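Local coordinates for protein PrgB (Enterococcus faecalis, PDB 6EVU) that is a cell-wall adhesin that promotes aggregation, biofilm formation and conjugation by binding and compacting DNA, this piece being its adhesin domain, at residues T41-I46 and V112-L117; S35-D40 and D152-A157. All coordinates share one frame; numbering follows the deposited sequence.

Interaction 1: residues T41-I46 and V112-L117; sequences TKISSI and VTYTGL
Ile43 lays its CG1 branch obliquely against the ring of Tyr114, with Ile43 CG1 3.5 Å from Tyr114 CE1, and carries the tip of the same branch on to Val112, where Ile43 CD1 lies 3.7 Å from Val112 CG1. The branch runs beside its own backbone N (chi1 -67°), which leaves CG2, anti to that N, near Thr113 O. Branched aliphatic residues suit this buried face, on which Ile46 also meets Val112; Tyr100 and Phe149 cover it from the second sheet. The phenol reaches beyond the pair, its OH hydrogen-bonded to Ser150 O and its ring edge-to-face with Phe131. Strands 42-46 and 112-115 pair antiparallel within the larger sheet of the adhesin domain of this antigen I/II family protein. Thr113 N meets Ser45 O at 3.0 Å in a straight bond, whereas Ser44 N reaches Thr113 O at 2.8 Å along a more bent path. That carbonyl also receives a weak bond from Ser44 OG, which lies 3.3 Å from Thr113 CG2. The other face is polar: one water joins Ser45 OG to Thr113 OG1, and another links Lys42 NZ to Thr115 OG1. Small hydroxyl residues suit this partly exposed, water-bridged face, and the long lysine chain, bent only at its end, brings its amine to the second water. Beyond the strand, Gly116 turns the chain with positive phi, and Thr41 OG1, itself also bonded to Thr38 N, donates to Gly116 O from above the carbonyl plane (2.8 Å), while the Thr41 side chain crosses that of Leu117 at about a right angle, CG2 meeting Leu117 CD2.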
ATOM      1  N   THR A  41      -6.857 -20.605  -0.263  1.00 40.13           N
ATOM      2  CA  THR A  41      -6.935 -19.152  -0.387  1.00 37.72           C
ATOM      3  C   THR A  41      -6.797 -18.747  -1.853  1.00 39.13           C
ATOM      4  O   THR A  41      -5.907 -19.232  -2.559  1.00 43.40           O
ATOM      5  CB  THR A  41      -5.831 -18.465   0.427  1.00 37.70           C
ATOM      6  OG1 THR A  41      -5.978 -18.786   1.809  1.00 42.43           O
ATOM      7  CG2 THR A  41      -5.914 -16.898   0.261  1.00 36.85           C
ATOM      8  N   LYS A  42      -7.650 -17.821  -2.299  1.00 36.91           N
ATOM      9  CA  LYS A  42      -7.618 -17.362  -3.687  1.00 36.42           C
ATOM     10  C   LYS A  42      -8.544 -16.157  -3.835  1.00 37.53           C
ATOM     11  O   LYS A  42      -9.437 -15.932  -3.010  1.00 34.97           O
ATOM     12  CB  LYS A  42      -8.074 -18.440  -4.660  1.00 38.67           C
ATOM     13  CG  LYS A  42      -9.551 -18.757  -4.541  1.00 43.00           C
ATOM     14  CD  LYS A  42     -10.001 -19.620  -5.724  1.00 50.40           C
ATOM     15  CE  LYS A  42     -11.408 -20.157  -5.533  1.00 57.41           C
ATOM     16  NZ  LYS A  42     -11.486 -21.437  -4.723  1.00 66.04           N
ATOM     17  N   ILE A  43      -8.330 -15.392  -4.911  1.00 34.28           N
ATOM     18  CA  ILE A  43      -9.340 -14.427  -5.348  1.00 29.86           C
ATOM     19  C   ILE A  43     -10.479 -15.195  -5.998  1.00 34.87           C
ATOM     20  O   ILE A  43     -10.255 -15.955  -6.951  1.00 37.62           O
ATOM     21  CB  ILE A  43      -8.743 -13.409  -6.335  1.00 31.89           C
ATOM     22  CG1 ILE A  43      -7.711 -12.530  -5.614  1.00 31.63           C
ATOM     23  CG2 ILE A  43      -9.872 -12.568  -6.949  1.00 31.82           C
ATOM     24  CD1 ILE A  43      -6.900 -11.577  -6.573  1.00 31.06           C
ATOM     25  N   SER A  44     -11.702 -15.044  -5.460  1.00 35.88           N
ATOM     26  CA  SER A  44     -12.876 -15.690  -6.052  1.00 36.68           C
ATOM     27  C   SER A  44     -13.558 -14.847  -7.115  1.00 43.46           C
ATOM     28  O   SER A  44     -14.175 -15.414  -8.031  1.00 43.46           O
ATOM     29  CB  SER A  44     -13.919 -16.019  -4.987  1.00 35.76           C
ATOM     30  OG  SER A  44     -14.213 -14.848  -4.249  1.00 39.03           O
ATOM     31  N   SER A  45     -13.449 -13.516  -7.031  1.00 39.31           N
ATOM     32  CA  SER A  45     -14.008 -12.665  -8.071  1.00 42.21           C
ATOM     33  C   SER A  45     -13.390 -11.282  -7.975  1.00 36.40           C
ATOM     34  O   SER A  45     -12.925 -10.843  -6.915  1.00 32.93           O
ATOM     35  CB  SER A  45     -15.528 -12.551  -7.966  1.00 39.39           C
ATOM     36  OG  SER A  45     -15.868 -11.850  -6.786  1.00 37.11           O
ATOM     37  N   ILE A  46     -13.440 -10.584  -9.107  1.00 32.02           N
ATOM     38  CA  ILE A  46     -13.064  -9.184  -9.193  1.00 29.61           C
ATOM     39  C   ILE A  46     -14.165  -8.470  -9.941  1.00 31.81           C
ATOM     40  O   ILE A  46     -14.445  -8.826 -11.097  1.00 35.12           O
ATOM     41  CB  ILE A  46     -11.735  -8.981  -9.937  1.00 30.92           C
ATOM     42  CG1 ILE A  46     -10.631  -9.813  -9.253  1.00 31.35           C
ATOM     43  CG2 ILE A  46     -11.371  -7.494 -10.025  1.00 30.98           C
ATOM     44  CD1 ILE A  46      -9.256  -9.760  -9.962  1.00 29.70           C
ATOM     45  N   VAL A 112     -12.173  -6.736  -4.926  1.00 23.35           N
ATOM     46  CA  VAL A 112     -11.456  -8.011  -5.013  1.00 27.74           C
ATOM     47  C   VAL A 112     -11.875  -8.861  -3.817  1.00 25.00           C
ATOM     48  O   VAL A 112     -11.630  -8.491  -2.671  1.00 28.55           O
ATOM     49  CB  VAL A 112      -9.934  -7.766  -4.996  1.00 23.10           C
ATOM     50  CG1 VAL A 112      -9.148  -9.117  -5.042  1.00 26.26           C
ATOM     51  CG2 VAL A 112      -9.509  -6.771  -6.087  1.00 25.72           C
ATOM     52  N   THR A 113     -12.473 -10.015  -4.063  1.00 25.40           N
ATOM     53  CA  THR A 113     -12.912 -10.887  -2.980  1.00 28.96           C
ATOM     54  C   THR A 113     -11.947 -12.058  -2.819  1.00 32.37           C
ATOM     55  O   THR A 113     -11.621 -12.739  -3.787  1.00 37.21           O
ATOM     56  CB  THR A 113     -14.320 -11.399  -3.275  1.00 30.74           C
ATOM     57  OG1 THR A 113     -15.217 -10.275  -3.369  1.00 33.22           O
ATOM     58  CG2 THR A 113     -14.792 -12.319  -2.169  1.00 36.00           C
ATOM     59  N   TYR A 114     -11.495 -12.283  -1.598  1.00 30.79           N
ATOM     60  CA  TYR A 114     -10.730 -13.476  -1.243  1.00 32.04           C
ATOM     61  C   TYR A 114     -11.633 -14.440  -0.503  1.00 34.18           C
ATOM     62  O   TYR A 114     -12.380 -14.036   0.403  1.00 32.92           O
ATOM     63  CB  TYR A 114      -9.536 -13.138  -0.343  1.00 32.11           C
ATOM     64  CG  TYR A 114      -8.473 -12.303  -1.042  1.00 27.29           C
ATOM     65  CD1 TYR A 114      -7.450 -12.945  -1.716  1.00 30.84           C
ATOM     66  CD2 TYR A 114      -8.471 -10.912  -0.959  1.00 30.00           C
ATOM     67  CE1 TYR A 114      -6.476 -12.225  -2.373  1.00 28.71           C
ATOM     68  CE2 TYR A 114      -7.482 -10.157  -1.599  1.00 26.39           C
ATOM     69  CZ  TYR A 114      -6.487 -10.826  -2.320  1.00 26.50           C
ATOM     70  OH  TYR A 114      -5.464 -10.156  -2.978  1.00 29.23           O
ATOM     71  N   THR A 115     -11.536 -15.740  -0.844  1.00 36.57           N
ATOM     72  CA  THR A 115     -12.152 -16.771  -0.016  1.00 38.20           C
ATOM     73  C   THR A 115     -11.082 -17.751   0.447  1.00 41.11           C
ATOM     74  O   THR A 115      -9.912 -17.664   0.058  1.00 37.40           O
ATOM     75  CB  THR A 115     -13.244 -17.527  -0.781  1.00 43.46           C
ATOM     76  OG1 THR A 115     -12.660 -18.052  -1.980  1.00 39.64           O
ATOM     77  CG2 THR A 115     -14.348 -16.580  -1.169  1.00 42.54           C
ATOM     78  N   GLY A 116     -11.493 -18.662   1.308  1.00 43.71           N
ATOM     79  CA  GLY A 116     -10.594 -19.679   1.811  1.00 45.50           C
ATOM     80  C   GLY A 116      -9.547 -19.183   2.772  1.00 39.34           C
ATOM     81  O   GLY A 116      -8.440 -19.723   2.787  1.00 41.99           O
ATOM     82  N   LEU A 117      -9.852 -18.169   3.576  1.00 39.24           N
ATOM     83  CA  LEU A 117      -8.902 -17.646   4.549  1.00 35.85           C
ATOM     84  C   LEU A 117      -9.026 -18.327   5.906  1.00 41.90           C
ATOM     85  O   LEU A 117     -10.058 -18.897   6.262  1.00 42.56           O
ATOM     86  CB  LEU A 117      -9.141 -16.153   4.775  1.00 33.60           C
ATOM     87  CG  LEU A 117      -9.161 -15.286   3.533  1.00 32.26           C
ATOM     88  CD1 LEU A 117      -9.539 -13.821   3.909  1.00 32.13           C
ATOM     89  CD2 LEU A 117      -7.838 -15.363   2.845  1.00 38.52           C
TER
HETATM   90  O   HOH W   1     -11.623 -20.511  -1.725  1.00 43.72           O
HETATM   91  O   HOH W   2     -15.550  -9.221  -5.872  1.00 32.56           O

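Interaction 2: residues S35-D40 and D152-A157; sequences SVVTKD and DPIITA
Asp152 O accepts two backbone amides, Thr156 N at 3.0 Å and, weakly, Ile155 N, while the carboxylate of the same residue faces Val37 across the contact. Asp152 OD1 takes the backbone N of Ile154 at 2.9 Å, closing an Asx turn, and lies against Val37 CG2. The N-H comes from the anti side of the carboxylate, 33° out of its plane. Holding CG anti to the Asp152 backbone N (chi1 -174°) carries the carboxylate toward that donor; aspartate is short enough to reach forward to the amide two residues on. Here two loops of the adhesin domain pack together: residues 35-40 lead into strand 42-47, and residues 152-157 connect strands 145-150 and 157-160 of the second sheet. No hydrogen bond crosses between them, and the junction is almost wholly apolar. Val37 carries most of the contact: its CG2 reaches Ile154 CG1 at 3.8 Å, the two side chains running past each other in opposite directions, and approaches Pro153 CD at 4.3 Å. The methyl branches of valine and isoleucine suit a small apolar contact of this kind, and Val36 adds a looser touch on Ile154 CD1. Phe32 packs on Ile154 as well, and Gln34 on Asp152. Proline suits a turn that takes helical backbone angles without the regular bonds, having no N-H to leave unmet. On the first loop Thr38 OG1 accepts Asp40 N at 3.0 Å in an ST turn. At the far end of the second loop Thr156 OG1, which also serves Phe304 N, donates to Pro153 O at 2.6 Å, the hydroxyl standing above the carbonyl plane.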
ATOM      1  N   SER A  35       0.144 -16.471   8.295  1.00 44.37           N
ATOM      2  CA  SER A  35      -0.504 -17.606   8.932  1.00 44.60           C
ATOM      3  C   SER A  35      -1.948 -17.838   8.495  1.00 43.30           C
ATOM      4  O   SER A  35      -2.520 -18.891   8.824  1.00 45.03           O
ATOM      5  CB  SER A  35      -0.427 -17.437  10.468  1.00 45.59           C
ATOM      6  OG  SER A  35      -1.324 -16.455  10.935  1.00 43.26           O
ATOM      7  N   VAL A  36      -2.580 -16.873   7.818  1.00 41.67           N
ATOM      8  CA  VAL A  36      -4.000 -16.975   7.500  1.00 45.60           C
ATOM      9  C   VAL A  36      -4.240 -17.502   6.088  1.00 41.42           C
ATOM     10  O   VAL A  36      -5.389 -17.772   5.706  1.00 40.83           O
ATOM     11  CB  VAL A  36      -4.703 -15.616   7.713  1.00 37.55           C
ATOM     12  CG1 VAL A  36      -4.266 -14.901   9.025  1.00 39.11           C
ATOM     13  CG2 VAL A  36      -4.542 -14.696   6.488  1.00 34.81           C
ATOM     14  N   VAL A  37      -3.178 -17.712   5.319  1.00 42.79           N
ATOM     15  CA  VAL A  37      -3.282 -18.217   3.954  1.00 40.70           C
ATOM     16  C   VAL A  37      -3.342 -19.738   4.001  1.00 46.08           C
ATOM     17  O   VAL A  37      -2.581 -20.378   4.735  1.00 51.68           O
ATOM     18  CB  VAL A  37      -2.096 -17.698   3.120  1.00 44.78           C
ATOM     19  CG1 VAL A  37      -2.189 -18.127   1.640  1.00 49.81           C
ATOM     20  CG2 VAL A  37      -1.990 -16.164   3.264  1.00 43.13           C
ATOM     21  N   THR A  38      -4.318 -20.312   3.308  1.00 46.92           N
ATOM     22  CA  THR A  38      -4.511 -21.755   3.274  1.00 45.11           C
ATOM     23  C   THR A  38      -4.372 -22.279   1.853  1.00 48.54           C
ATOM     24  O   THR A  38      -4.247 -21.513   0.898  1.00 46.71           O
ATOM     25  CB  THR A  38      -5.884 -22.186   3.806  1.00 46.11           C
ATOM     26  OG1 THR A  38      -6.871 -22.023   2.780  1.00 49.47           O
ATOM     27  CG2 THR A  38      -6.267 -21.411   5.031  1.00 50.98           C
ATOM     28  N   LYS A  39      -4.387 -23.629   1.742  1.00 50.02           N
ATOM     29  CA  LYS A  39      -4.332 -24.282   0.437  1.00 48.74           C
ATOM     30  C   LYS A  39      -5.461 -23.824  -0.467  1.00 51.69           C
ATOM     31  O   LYS A  39      -5.312 -23.856  -1.694  1.00 54.38           O
ATOM     32  CB  LYS A  39      -4.381 -25.823   0.614  1.00 52.22           C
ATOM     33  CG  LYS A  39      -5.634 -26.313   1.377  1.00 54.59           C
ATOM     34  CD  LYS A  39      -6.037 -27.806   1.117  1.00 56.40           C
ATOM     35  CE  LYS A  39      -6.523 -28.426   2.438  1.00 69.93           C
ATOM     36  NZ  LYS A  39      -7.635 -29.431   2.363  1.00 78.07           N
ATOM     37  N   ASP A  40      -6.560 -23.320   0.112  1.00 46.41           N
ATOM     38  CA  ASP A  40      -7.726 -22.891  -0.637  1.00 45.57           C
ATOM     39  C   ASP A  40      -7.813 -21.366  -0.802  1.00 39.84           C
ATOM     40  O   ASP A  40      -8.782 -20.882  -1.397  1.00 47.11           O
ATOM     41  CB  ASP A  40      -8.985 -23.403   0.050  1.00 49.96           C
ATOM     42  CG  ASP A  40      -9.006 -24.928   0.125  1.00 60.97           C
ATOM     43  OD1 ASP A  40      -8.910 -25.584  -0.946  1.00 63.65           O
ATOM     44  OD2 ASP A  40      -9.070 -25.467   1.246  1.00 61.61           O
ATOM     45  N   ASP A 152      -2.517 -14.142  -3.310  1.00 34.64           N
ATOM     46  CA  ASP A 152      -2.102 -14.100  -1.912  1.00 41.17           C
ATOM     47  C   ASP A 152      -2.535 -12.750  -1.332  1.00 36.86           C
ATOM     48  O   ASP A 152      -1.978 -11.716  -1.725  1.00 34.26           O
ATOM     49  CB  ASP A 152      -0.578 -14.284  -1.827  1.00 41.01           C
ATOM     50  CG  ASP A 152      -0.051 -14.409  -0.403  1.00 44.24           C
ATOM     51  OD1 ASP A 152      -0.703 -13.926   0.531  1.00 39.16           O
ATOM     52  OD2 ASP A 152       1.058 -14.981  -0.200  1.00 44.32           O
ATOM     53  N   PRO A 153      -3.514 -12.705  -0.410  1.00 32.06           N
ATOM     54  CA  PRO A 153      -3.963 -11.405   0.119  1.00 30.77           C
ATOM     55  C   PRO A 153      -2.894 -10.666   0.924  1.00 27.77           C
ATOM     56  O   PRO A 153      -3.047  -9.455   1.190  1.00 33.35           O
ATOM     57  CB  PRO A 153      -5.152 -11.799   0.989  1.00 33.05           C
ATOM     58  CG  PRO A 153      -4.705 -13.157   1.581  1.00 33.01           C
ATOM     59  CD  PRO A 153      -4.096 -13.850   0.332  1.00 34.57           C
ATOM     60  N   ILE A 154      -1.842 -11.375   1.335  1.00 30.50           N
ATOM     61  CA  ILE A 154      -0.735 -10.784   2.078  1.00 35.23           C
ATOM     62  C   ILE A 154       0.316 -10.189   1.153  1.00 36.69           C
ATOM     63  O   ILE A 154       1.139  -9.386   1.607  1.00 37.04           O
ATOM     64  CB  ILE A 154      -0.112 -11.850   2.999  1.00 38.79           C
ATOM     65  CG1 ILE A 154      -1.210 -12.498   3.841  1.00 40.58           C
ATOM     66  CG2 ILE A 154       0.964 -11.256   3.870  1.00 47.18           C
ATOM     67  CD1 ILE A 154      -1.990 -11.501   4.713  1.00 34.53           C
ATOM     68  N   ILE A 155       0.312 -10.562  -0.124  1.00 36.28           N
ATOM     69  CA  ILE A 155       1.062  -9.823  -1.136  1.00 33.43           C
ATOM     70  C   ILE A 155       0.242  -8.654  -1.678  1.00 28.22           C
ATOM     71  O   ILE A 155       0.764  -7.538  -1.893  1.00 30.93           O
ATOM     72  CB  ILE A 155       1.454 -10.816  -2.246  1.00 28.35           C
ATOM     73  CG1 ILE A 155       2.480 -11.840  -1.724  1.00 34.55           C
ATOM     74  CG2 ILE A 155       1.979 -10.104  -3.524  1.00 31.09           C
ATOM     75  CD1 ILE A 155       2.808 -12.944  -2.718  1.00 36.57           C
ATOM     76  N   THR A 156      -1.053  -8.890  -1.839  1.00 27.10           N
ATOM     77  CA  THR A 156      -2.077  -7.865  -2.068  1.00 23.41           C
ATOM     78  C   THR A 156      -2.093  -7.228  -3.474  1.00 25.41           C
ATOM     79  O   THR A 156      -2.803  -7.716  -4.341  1.00 27.82           O
ATOM     80  CB  THR A 156      -1.965  -6.776  -0.963  1.00 25.99           C
ATOM     81  OG1 THR A 156      -1.577  -7.457   0.273  1.00 28.15           O
ATOM     82  CG2 THR A 156      -3.281  -6.046  -0.692  1.00 26.29           C
ATOM     83  N   ALA A 157      -1.383  -6.145  -3.692  1.00 26.02           N
ATOM     84  CA  ALA A 157      -1.577  -5.374  -4.921  1.00 23.11           C
ATOM     85  C   ALA A 157      -0.277  -4.759  -5.414  1.00 31.73           C
ATOM     86  O   ALA A 157       0.522  -4.263  -4.622  1.00 26.78           O
ATOM     87  CB  ALA A 157      -2.575  -4.244  -4.714  1.00 22.04           C
TER

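Interactions 1 and 2 have centres about 9 Å apart and form one continuous patch. The loop 35-40 runs directly into segment 41-46, so the residues that pack on 152-157 lead straight into the strand pairing. Two further links tie the contacts: Gly116 O lies 2.8 Å from Thr38 OG1, probably a hydrogen bond, and Pro153 serves both sides. Its CD is 3.5 Å from Thr41 CG2, and its CA is 3.6 Å from Tyr114 CZ, so this proline sits between the Val37 side chain and the tyrosine ring. Interaction 1 belongs to the larger sheet, while interaction 2 brings in a loop of the smaller one, so the two contacts bring parts of both sheets together here.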